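Local structure of autophagy-related protein 9 (Schizosaccharomyces pombe, 7D0I) at residues Ser453-Thr458 and Ser598-Arg603; His367-Thr372 and Thr458-Trp463; Tyr578-Trp583 and Gln593-Ser598. The protein scrambles phospholipids between the two leaflets of autophagic membranes as a homotrimer with a central pore, and supplies membrane to the growing autophagosome. The protein carries 1 engineered substitution. All blocks are in the same frame, centred on the assembly; numbering follows the deposited sequence.

Contact 1 of 3, residues Ser453-Thr458 and Ser598-Arg603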
loop_
_atom_site.group_PDB
_atom_site.type_symbol
_atom_site.label_atom_id
_atom_site.label_comp_id
_atom_site.label_asym_id
_atom_site.label_seq_id
_atom_site.Cartn_x
_atom_site.Cartn_y
_atom_site.Cartn_z
ATOM N N SER A 453 -23.200 21.939 -31.364
ATOM C CA SER A 453 -23.115 21.915 -29.913
ATOM C C SER A 453 -21.735 21.523 -29.410
ATOM O O SER A 453 -21.603 21.101 -28.256
ATOM C CB SER A 453 -24.162 20.958 -29.341
ATOM O OG SER A 453 -23.919 20.716 -27.966
ATOM N N THR A 454 -20.707 21.629 -30.246
ATOM C CA THR A 454 -19.354 21.354 -29.794
ATOM C C THR A 454 -18.923 22.441 -28.825
ATOM O O THR A 454 -18.847 23.614 -29.196
ATOM C CB THR A 454 -18.396 21.282 -30.973
ATOM O OG1 THR A 454 -18.619 20.063 -31.692
ATOM C CG2 THR A 454 -16.970 21.316 -30.490
ATOM N N ARG A 455 -18.654 22.057 -27.588
ATOM C CA ARG A 455 -18.293 23.006 -26.553
ATOM C C ARG A 455 -16.789 23.007 -26.332
ATOM O O ARG A 455 -16.121 21.978 -26.445
ATOM C CB ARG A 455 -19.019 22.684 -25.252
ATOM C CG ARG A 455 -20.523 22.742 -25.371
ATOM C CD ARG A 455 -21.200 22.200 -24.134
ATOM N NE ARG A 455 -21.356 23.212 -23.100
ATOM C CZ ARG A 455 -22.489 23.861 -22.873
ATOM N NH1 ARG A 455 -23.553 23.591 -23.604
ATOM N NH2 ARG A 455 -22.560 24.770 -21.917
ATOM N N ARG A 456 -16.265 24.189 -26.027
ATOM C CA ARG A 456 -14.856 24.404 -25.762
ATOM C C ARG A 456 -14.737 25.398 -24.620
ATOM O O ARG A 456 -15.685 26.117 -24.305
ATOM C CB ARG A 456 -14.129 24.925 -27.001
ATOM C CG ARG A 456 -14.082 23.960 -28.159
ATOM C CD ARG A 456 -12.958 22.970 -27.998
ATOM N NE ARG A 456 -12.962 21.949 -29.037
ATOM C CZ ARG A 456 -13.532 20.756 -28.907
ATOM N NH1 ARG A 456 -14.146 20.430 -27.781
ATOM N NH2 ARG A 456 -13.485 19.889 -29.906
ATOM N N TYR A 457 -13.566 25.436 -23.994
ATOM C CA TYR A 457 -13.328 26.403 -22.935
ATOM C C TYR A 457 -13.081 27.777 -23.529
ATOM O O TYR A 457 -12.367 27.920 -24.523
ATOM C CB TYR A 457 -12.132 25.994 -22.079
ATOM C CG TYR A 457 -12.301 24.695 -21.342
ATOM C CD1 TYR A 457 -13.148 24.592 -20.258
ATOM C CD2 TYR A 457 -11.591 23.577 -21.713
ATOM C CE1 TYR A 457 -13.296 23.410 -19.587
ATOM C CE2 TYR A 457 -11.732 22.395 -21.042
ATOM C CZ TYR A 457 -12.583 22.317 -19.984
ATOM O OH TYR A 457 -12.717 21.133 -19.319
ATOM N N THR A 458 -13.673 28.794 -22.917
ATOM C CA THR A 458 -13.451 30.152 -23.364
ATOM C C THR A 458 -12.000 30.552 -23.113
ATOM O O THR A 458 -11.342 29.995 -22.237
ATOM C CB THR A 458 -14.384 31.112 -22.645
ATOM O OG1 THR A 458 -14.066 31.130 -21.253
ATOM C CG2 THR A 458 -15.806 30.671 -22.810
ATOM N N SER A 598 -20.589 28.640 -17.974
ATOM C CA SER A 598 -20.001 29.918 -18.352
ATOM C C SER A 598 -18.529 29.760 -18.707
ATOM O O SER A 598 -18.012 30.501 -19.547
ATOM C CB SER A 598 -20.150 30.935 -17.230
ATOM O OG SER A 598 -19.128 30.762 -16.270
ATOM N N LEU A 599 -17.840 28.808 -18.075
ATOM C CA LEU A 599 -16.448 28.536 -18.429
ATOM C C LEU A 599 -16.315 27.662 -19.669
ATOM O O LEU A 599 -15.345 27.801 -20.413
ATOM C CB LEU A 599 -15.730 27.851 -17.272
ATOM C CG LEU A 599 -15.485 28.645 -16.000
ATOM C CD1 LEU A 599 -15.266 27.692 -14.866
ATOM C CD2 LEU A 599 -14.282 29.527 -16.177
ATOM N N TYR A 600 -17.263 26.766 -19.901
ATOM C CA TYR A 600 -17.204 25.749 -20.948
ATOM C C TYR A 600 -18.357 26.015 -21.902
ATOM O O TYR A 600 -19.435 25.445 -21.750
ATOM C CB TYR A 600 -17.290 24.390 -20.304
ATOM C CG TYR A 600 -17.310 23.183 -21.196
ATOM C CD1 TYR A 600 -16.169 22.749 -21.830
ATOM C CD2 TYR A 600 -18.450 22.428 -21.332
ATOM C CE1 TYR A 600 -16.179 21.631 -22.611
ATOM C CE2 TYR A 600 -18.468 21.312 -22.110
ATOM C CZ TYR A 600 -17.331 20.918 -22.749
ATOM O OH TYR A 600 -17.348 19.798 -23.535
ATOM N N SER A 601 -18.132 26.874 -22.887
ATOM C CA SER A 601 -19.208 27.423 -23.695
ATOM C C SER A 601 -19.302 26.699 -25.027
ATOM O O SER A 601 -18.561 25.761 -25.308
ATOM C CB SER A 601 -19.001 28.917 -23.918
ATOM O OG SER A 601 -19.088 29.637 -22.705
ATOM N N TYR A 602 -20.236 27.141 -25.859
ATOM C CA TYR A 602 -20.326 26.651 -27.222
ATOM C C TYR A 602 -19.245 27.291 -28.074
ATOM O O TYR A 602 -18.845 28.432 -27.844
ATOM C CB TYR A 602 -21.692 26.958 -27.826
ATOM C CG TYR A 602 -22.835 26.198 -27.211
ATOM C CD1 TYR A 602 -23.011 24.854 -27.467
ATOM C CD2 TYR A 602 -23.752 26.836 -26.394
ATOM C CE1 TYR A 602 -24.052 24.161 -26.915
ATOM C CE2 TYR A 602 -24.798 26.150 -25.836
ATOM C CZ TYR A 602 -24.944 24.813 -26.101
ATOM O OH TYR A 602 -25.988 24.119 -25.546
ATOM N N ARG A 603 -18.778 26.554 -29.076
ATOM C CA ARG A 603 -17.725 27.093 -29.924
ATOM C C ARG A 603 -18.213 28.283 -30.738
ATOM O O ARG A 603 -17.446 29.217 -30.993
ATOM C CB ARG A 603 -17.184 26.001 -30.837
ATOM C CG ARG A 603 -16.132 26.479 -31.799
ATOM C CD ARG A 603 -15.775 25.395 -32.782
ATOM N NE ARG A 603 -14.925 24.374 -32.189
ATOM C CZ ARG A 603 -14.566 23.257 -32.807
ATOM N NH1 ARG A 603 -14.996 23.014 -34.037
ATOM N NH2 ARG A 603 -13.786 22.379 -32.197
#
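Ser453 opens the contact by setting OG at the edge of the Tyr602 ring, in its plane and 3.6 Å from CE1. Thr454 O accepts from Arg603 N at 2.9 Å. Thr454 CG2 lies over one face of the Arg603 guanidinium. At Arg455 the chain becomes a strand, 455-457, antiparallel to strand 600-602. Arg455 CB sits over the Tyr600 ring, 3.8 Å from its centroid, a CH-pi contact. The chain then bends at CG-CD (chi3 86°), which places the guanidinium between Tyr600 O and the Tyr602 ring. NE reaches Tyr600 O at 3.2 Å, from above the carbonyl plane. CZ stands over the face of the Tyr602 ring, 4.4 Å from its centroid, as a cation-pi pair. With an alanine at Arg455, Tyr600 O is likely to lose this side-chain donor and the Tyr602 face its cation. Arg456 and Ser601 form the hydrogen-bonded pair. Arg456 N gives to Ser601 O at 2.9 Å; the return bond is weak. The Arg456 side chain runs alongside Arg603, their guanidinium planes 67° apart. Both lie near Glu559 of a second subunit, which makes a salt bridge to Arg603 and a long, weak ion pair with Arg456. Tyr457 and Tyr600 share the other face of the sheet. Tyr600 CD1 lies over the Tyr457 ring, 3.7 Å from CE1. Their hydroxyls bond to Ser482 and Ser487 respectively. Just past the strand, Thr458 N gives a nearly straight bond to Leu599 O (3.2 Å, 167°). The small sheet thus has two unlike faces. The tyrosine face packs on helix 483-489. The Arg456 face, with Arg603, meets a neighbouring carboxylate, which probably offsets the closeness of the two arginines and helps to join the subunits.

Contact 2 of 3, residues His367-Thr372 and Thr458-Trp463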
loop_
_atom_site.group_PDB
_atom_site.type_symbol
_atom_site.label_atom_id
_atom_site.label_comp_id
_atom_site.label_asym_id
_atom_site.label_seq_id
_atom_site.Cartn_x
_atom_site.Cartn_y
_atom_site.Cartn_z
ATOM N N HIS A 367 -20.718 44.202 -18.480
ATOM C CA HIS A 367 -20.462 43.520 -17.213
ATOM C C HIS A 367 -20.002 42.080 -17.443
ATOM O O HIS A 367 -20.577 41.124 -16.920
ATOM C CB HIS A 367 -21.701 43.567 -16.311
ATOM C CG HIS A 367 -21.404 43.951 -14.896
ATOM N ND1 HIS A 367 -21.149 45.250 -14.515
ATOM C CD2 HIS A 367 -21.331 43.207 -13.767
ATOM C CE1 HIS A 367 -20.928 45.291 -13.214
ATOM N NE2 HIS A 367 -21.032 44.064 -12.736
ATOM N N ARG A 368 -18.943 41.939 -18.231
ATOM C CA ARG A 368 -18.419 40.630 -18.587
ATOM C C ARG A 368 -16.904 40.693 -18.692
ATOM O O ARG A 368 -16.354 41.639 -19.261
ATOM C CB ARG A 368 -19.004 40.137 -19.912
ATOM C CG ARG A 368 -18.743 38.677 -20.185
ATOM C CD ARG A 368 -18.958 38.348 -21.640
ATOM N NE ARG A 368 -18.770 36.926 -21.900
ATOM C CZ ARG A 368 -19.762 36.046 -21.952
ATOM N NH1 ARG A 368 -19.506 34.769 -22.193
ATOM N NH2 ARG A 368 -21.011 36.447 -21.767
ATOM N N ARG A 369 -16.237 39.684 -18.144
ATOM C CA ARG A 369 -14.790 39.557 -18.253
ATOM C C ARG A 369 -14.471 38.856 -19.566
ATOM O O ARG A 369 -14.723 37.659 -19.709
ATOM C CB ARG A 369 -14.221 38.771 -17.080
ATOM C CG ARG A 369 -14.486 39.354 -15.722
ATOM C CD ARG A 369 -13.919 38.441 -14.669
ATOM N NE ARG A 369 -12.462 38.448 -14.666
ATOM C CZ ARG A 369 -11.716 37.402 -14.341
ATOM N NH1 ARG A 369 -10.397 37.492 -14.353
ATOM N NH2 ARG A 369 -12.291 36.257 -14.015
ATOM N N ILE A 370 -13.918 39.593 -20.520
ATOM C CA ILE A 370 -13.532 39.040 -21.808
ATOM C C ILE A 370 -12.021 39.117 -21.935
ATOM O O ILE A 370 -11.417 40.146 -21.619
ATOM C CB ILE A 370 -14.219 39.772 -22.976
ATOM C CG1 ILE A 370 -14.254 41.281 -22.724
ATOM C CG2 ILE A 370 -15.609 39.204 -23.209
ATOM C CD1 ILE A 370 -13.144 42.040 -23.406
ATOM N N LEU A 371 -11.414 38.026 -22.388
ATOM C CA LEU A 371 -9.980 37.959 -22.634
ATOM C C LEU A 371 -9.802 37.372 -24.028
ATOM O O LEU A 371 -9.637 36.164 -24.185
ATOM C CB LEU A 371 -9.286 37.130 -21.573
ATOM C CG LEU A 371 -7.766 37.125 -21.525
ATOM C CD1 LEU A 371 -7.225 38.526 -21.445
ATOM C CD2 LEU A 371 -7.339 36.350 -20.325
ATOM N N THR A 372 -9.840 38.232 -25.039
ATOM C CA THR A 372 -9.617 37.813 -26.409
ATOM C C THR A 372 -8.132 37.548 -26.623
ATOM O O THR A 372 -7.325 37.609 -25.697
ATOM C CB THR A 372 -10.129 38.883 -27.366
ATOM O OG1 THR A 372 -11.241 39.552 -26.765
ATOM C CG2 THR A 372 -10.586 38.267 -28.660
ATOM N N THR A 458 -13.673 28.794 -22.917
ATOM C CA THR A 458 -13.451 30.152 -23.364
ATOM C C THR A 458 -12.000 30.552 -23.113
ATOM O O THR A 458 -11.342 29.995 -22.237
ATOM C CB THR A 458 -14.384 31.112 -22.645
ATOM O OG1 THR A 458 -14.066 31.130 -21.253
ATOM C CG2 THR A 458 -15.806 30.671 -22.810
ATOM N N PRO A 459 -11.475 31.508 -23.880
ATOM C CA PRO A 459 -10.090 31.940 -23.655
ATOM C C PRO A 459 -9.816 32.439 -22.254
ATOM O O PRO A 459 -8.664 32.395 -21.820
ATOM C CB PRO A 459 -9.908 33.051 -24.687
ATOM C CG PRO A 459 -10.809 32.668 -25.772
ATOM C CD PRO A 459 -12.018 32.085 -25.118
ATOM N N LEU A 460 -10.825 32.917 -21.535
ATOM C CA LEU A 460 -10.626 33.299 -20.147
ATOM C C LEU A 460 -10.654 32.097 -19.221
ATOM O O LEU A 460 -10.062 32.141 -18.141
ATOM C CB LEU A 460 -11.689 34.301 -19.721
ATOM C CG LEU A 460 -11.582 34.835 -18.304
ATOM C CD1 LEU A 460 -10.381 35.723 -18.174
ATOM C CD2 LEU A 460 -12.835 35.579 -17.949
ATOM N N ALA A 461 -11.333 31.025 -19.615
ATOM C CA ALA A 461 -11.281 29.801 -18.836
ATOM C C ALA A 461 -9.936 29.119 -18.954
ATOM O O ALA A 461 -9.560 28.360 -18.064
ATOM C CB ALA A 461 -12.372 28.840 -19.282
ATOM N N LEU A 462 -9.209 29.359 -20.036
ATOM C CA LEU A 462 -7.908 28.742 -20.211
ATOM C C LEU A 462 -6.798 29.488 -19.495
ATOM O O LEU A 462 -5.696 28.953 -19.377
ATOM C CB LEU A 462 -7.581 28.628 -21.695
ATOM C CG LEU A 462 -8.347 27.545 -22.439
ATOM C CD1 LEU A 462 -7.770 27.368 -23.807
ATOM C CD2 LEU A 462 -8.264 26.266 -21.673
ATOM N N TRP A 463 -7.048 30.706 -19.031
ATOM C CA TRP A 463 -6.121 31.394 -18.147
ATOM C C TRP A 463 -6.506 31.260 -16.688
ATOM O O TRP A 463 -5.679 31.536 -15.816
ATOM C CB TRP A 463 -6.032 32.875 -18.507
ATOM C CG TRP A 463 -5.163 33.145 -19.673
ATOM C CD1 TRP A 463 -5.552 33.572 -20.894
ATOM C CD2 TRP A 463 -3.742 32.997 -19.735
ATOM N NE1 TRP A 463 -4.468 33.707 -21.717
ATOM C CE2 TRP A 463 -3.342 33.358 -21.024
ATOM C CE3 TRP A 463 -2.769 32.594 -18.820
ATOM C CZ2 TRP A 463 -2.015 33.331 -21.424
ATOM C CZ3 TRP A 463 -1.457 32.565 -19.222
ATOM C CH2 TRP A 463 -1.091 32.932 -20.506
#
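The guanidinium of Arg369 has Leu460 CD2 over one face, 4.0 Å above the plane and displaced toward the rim. The indole of Trp463 is met obliquely by Leu371 CD2, which comes to 3.4 Å from CD1. Phe350 also meets this indole, and Trp463 NE1 is hydrogen-bonded to Glu376. Leu460 packs against both Arg369 and Leu371. With CG opposite the backbone N (chi1 -178°), its methyls part toward different partners. CD2 touches Arg369 CB at 3.6 Å, and CD1 packs on Leu371 CD2 at 3.8 Å. The Leu371 side chain crosses both Leu460 and Trp463 at about a right angle. Pro459 adds its CB against Leu371 O. Within segment 458-463, Thr458 OG1 accepts from Ala461 N at 3.2 Å, a capping bond at the start of the short helix 461-464. The two segments therefore meet through leucine methyls, a proline, one face of the Arg369 guanidinium and an oblique approach to the Trp463 indole. The contact joins the loop before helix 373-382 to the turn that leads into helix 461-464. Trp463, on which Leu371 leans, lines a pocket occupied by the detergent lauryl maltose neopentyl glycol.

Contact 3 of 3, residues Tyr578-Trp583 and Gln593-Ser598; sequences YMPGWW and QQEFCS
Glu595 points its carboxylate from helix 591-599 into a cluster of aromatic side chains around Trp582 and Trp583. Its CG is opposite the backbone N (chi1 -165°) and the chain beyond is extended, which carries the carboxylate well clear of the helix. OE1 comes to the pyrrole edge of Trp583, near the ring plane. The carboxylate is turned almost square to that ring, at 81°. The modelled gap between OE1 and NE1 is too short to be real, so the exact bonding there is doubtful. Trp582 lies differently. Its side chain runs antiparallel alongside Glu595, the ring only 28° from the carboxylate plane. The two indoles are themselves packed, with Trp583 CD1 over the centre of the Trp582 ring. Pro580 CD lies over the centre of the Trp583 ring and also covers part of a Tyr578 face. Tyr578 crosses Glu595 at about a right angle, OH 3.9 Å from OE2. Farther along, Trp583 CH2 meets Phe596 CD2 at 4.2 Å, again with the side chains crossed. The loop 578-583 follows helix 565-576, on which Trp583 also packs. Its junction with helix 591-599 thus sets one carboxylate among rings and a proline, which supply the apolar bulk.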
loop_
_atom_site.group_PDB
_atom_site.type_symbol
_atom_site.label_atom_id
_atom_site.label_comp_id
_atom_site.label_asym_id
_atom_site.label_seq_id
_atom_site.Cartn_x
_atom_site.Cartn_y
_atom_site.Cartn_z
ATOM N N TYR A 578 -9.445 23.274 -11.023
ATOM C CA TYR A 578 -10.081 24.540 -10.683
ATOM C C TYR A 578 -11.398 24.255 -9.986
ATOM O O TYR A 578 -12.376 23.873 -10.633
ATOM C CB TYR A 578 -10.303 25.389 -11.929
ATOM C CG TYR A 578 -11.177 26.590 -11.704
ATOM C CD1 TYR A 578 -10.691 27.708 -11.053
ATOM C CD2 TYR A 578 -12.483 26.612 -12.148
ATOM C CE1 TYR A 578 -11.483 28.801 -10.848
ATOM C CE2 TYR A 578 -13.278 27.705 -11.945
ATOM C CZ TYR A 578 -12.774 28.798 -11.299
ATOM O OH TYR A 578 -13.566 29.897 -11.098
ATOM N N MET A 579 -11.424 24.457 -8.673
ATOM C CA MET A 579 -12.643 24.361 -7.875
ATOM C C MET A 579 -12.704 25.579 -6.969
ATOM O O MET A 579 -11.982 25.635 -5.959
ATOM C CB MET A 579 -12.674 23.078 -7.060
ATOM C CG MET A 579 -13.813 23.000 -6.057
ATOM S SD MET A 579 -14.042 21.345 -5.382
ATOM C CE MET A 579 -12.369 20.934 -4.907
ATOM N N PRO A 580 -13.518 26.569 -7.295
ATOM C CA PRO A 580 -13.678 27.723 -6.407
ATOM C C PRO A 580 -14.053 27.327 -4.995
ATOM O O PRO A 580 -14.457 26.189 -4.746
ATOM C CB PRO A 580 -14.799 28.518 -7.076
ATOM C CG PRO A 580 -14.673 28.193 -8.485
ATOM C CD PRO A 580 -14.208 26.772 -8.573
ATOM N N GLY A 581 -13.917 28.261 -4.057
ATOM C CA GLY A 581 -14.201 27.937 -2.672
ATOM C C GLY A 581 -15.650 27.560 -2.450
ATOM O O GLY A 581 -15.950 26.616 -1.716
ATOM N N TRP A 582 -16.565 28.272 -3.093
ATOM C CA TRP A 582 -17.984 28.070 -2.849
ATOM C C TRP A 582 -18.561 26.884 -3.609
ATOM O O TRP A 582 -19.750 26.593 -3.451
ATOM C CB TRP A 582 -18.756 29.335 -3.202
ATOM C CG TRP A 582 -18.840 29.583 -4.650
ATOM C CD1 TRP A 582 -17.914 30.201 -5.428
ATOM C CD2 TRP A 582 -19.919 29.228 -5.510
ATOM N NE1 TRP A 582 -18.347 30.249 -6.726
ATOM C CE2 TRP A 582 -19.579 29.656 -6.804
ATOM C CE3 TRP A 582 -21.144 28.584 -5.314
ATOM C CZ2 TRP A 582 -20.417 29.466 -7.895
ATOM C CZ3 TRP A 582 -21.975 28.397 -6.398
ATOM C CH2 TRP A 582 -21.609 28.836 -7.672
ATOM N N TRP A 583 -17.765 26.196 -4.428
ATOM C CA TRP A 583 -18.216 24.932 -4.989
ATOM C C TRP A 583 -18.215 23.832 -3.944
ATOM O O TRP A 583 -19.081 22.955 -3.970
ATOM C CB TRP A 583 -17.331 24.507 -6.155
ATOM C CG TRP A 583 -17.559 25.239 -7.418
ATOM C CD1 TRP A 583 -18.283 26.371 -7.584
ATOM C CD2 TRP A 583 -17.058 24.884 -8.705
ATOM N NE1 TRP A 583 -18.263 26.750 -8.899
ATOM C CE2 TRP A 583 -17.514 25.852 -9.609
ATOM C CE3 TRP A 583 -16.263 23.843 -9.181
ATOM C CZ2 TRP A 583 -17.207 25.810 -10.959
ATOM C CZ3 TRP A 583 -15.960 23.805 -10.518
ATOM C CH2 TRP A 583 -16.432 24.778 -11.393
ATOM N N GLN A 593 -23.225 24.170 -12.058
ATOM C CA GLN A 593 -23.244 23.819 -13.469
ATOM C C GLN A 593 -23.421 25.050 -14.341
ATOM O O GLN A 593 -22.853 25.127 -15.431
ATOM C CB GLN A 593 -24.343 22.809 -13.751
ATOM C CG GLN A 593 -24.240 22.180 -15.113
ATOM C CD GLN A 593 -25.471 22.402 -15.944
ATOM O OE1 GLN A 593 -26.373 23.136 -15.548
ATOM N NE2 GLN A 593 -25.520 21.773 -17.108
ATOM N N GLN A 594 -24.199 26.027 -13.880
ATOM C CA GLN A 594 -24.324 27.269 -14.637
ATOM C C GLN A 594 -22.981 27.976 -14.744
ATOM O O GLN A 594 -22.607 28.465 -15.816
ATOM C CB GLN A 594 -25.357 28.181 -13.982
ATOM C CG GLN A 594 -26.742 27.583 -13.875
ATOM C CD GLN A 594 -27.506 27.644 -15.174
ATOM O OE1 GLN A 594 -27.583 28.692 -15.812
ATOM N NE2 GLN A 594 -28.077 26.519 -15.578
ATOM N N GLU A 595 -22.227 28.016 -13.647
ATOM C CA GLU A 595 -20.907 28.632 -13.695
ATOM C C GLU A 595 -19.971 27.857 -14.618
ATOM O O GLU A 595 -19.290 28.442 -15.470
ATOM C CB GLU A 595 -20.315 28.725 -12.295
ATOM C CG GLU A 595 -19.133 29.666 -12.221
ATOM C CD GLU A 595 -18.349 29.518 -10.945
ATOM O OE1 GLU A 595 -18.630 28.568 -10.194
ATOM O OE2 GLU A 595 -17.451 30.345 -10.693
ATOM N N PHE A 596 -19.931 26.534 -14.471
ATOM C CA PHE A 596 -19.046 25.745 -15.312
ATOM C C PHE A 596 -19.422 25.846 -16.780
ATOM O O PHE A 596 -18.556 25.720 -17.644
ATOM C CB PHE A 596 -19.051 24.288 -14.878
ATOM C CG PHE A 596 -18.102 23.439 -15.654
ATOM C CD1 PHE A 596 -18.546 22.662 -16.699
ATOM C CD2 PHE A 596 -16.760 23.434 -15.352
ATOM C CE1 PHE A 596 -17.672 21.892 -17.413
ATOM C CE2 PHE A 596 -15.888 22.667 -16.067
ATOM C CZ PHE A 596 -16.343 21.893 -17.094
ATOM N N CYS A 597 -20.694 26.065 -17.087
ATOM C CA CYS A 597 -21.068 26.294 -18.472
ATOM C C CYS A 597 -20.799 27.721 -18.914
ATOM O O CYS A 597 -20.798 27.993 -20.117
ATOM C CB CYS A 597 -22.537 25.945 -18.691
ATOM S SG CYS A 597 -22.830 24.197 -18.999
ATOM N N SER A 598 -20.589 28.640 -17.974
ATOM C CA SER A 598 -20.001 29.918 -18.352
ATOM C C SER A 598 -18.529 29.760 -18.707
ATOM O O SER A 598 -18.012 30.501 -19.547
ATOM C CB SER A 598 -20.150 30.935 -17.230
ATOM O OG SER A 598 -19.128 30.762 -16.270
#

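How the contacts relate
The three contacts lie close together, with centres 12 Å apart for contacts 1 and 2 and 14 Å from each to contact 3. Thr458 belongs to contacts 1 and 2, where strand 455-457 is followed, through the turn at Thr458, by helix 461-464. Ser598 belongs to contacts 1 and 3, through helix 591-599. Leu599 touches both other contacts: its O is 3.3 Å from Ala461 CB, and its CD1 is 3.5 Å from Tyr578 CE2. In sequence, contact 3 lies within the span of contact 1, meeting its second segment at Ser598. Trp463 of contact 2 is about 4 Å from a bound detergent, and the Arg603 side chain of contact 1 about 6 Å from one. Contact 3 contributes no residue to either detergent pocket.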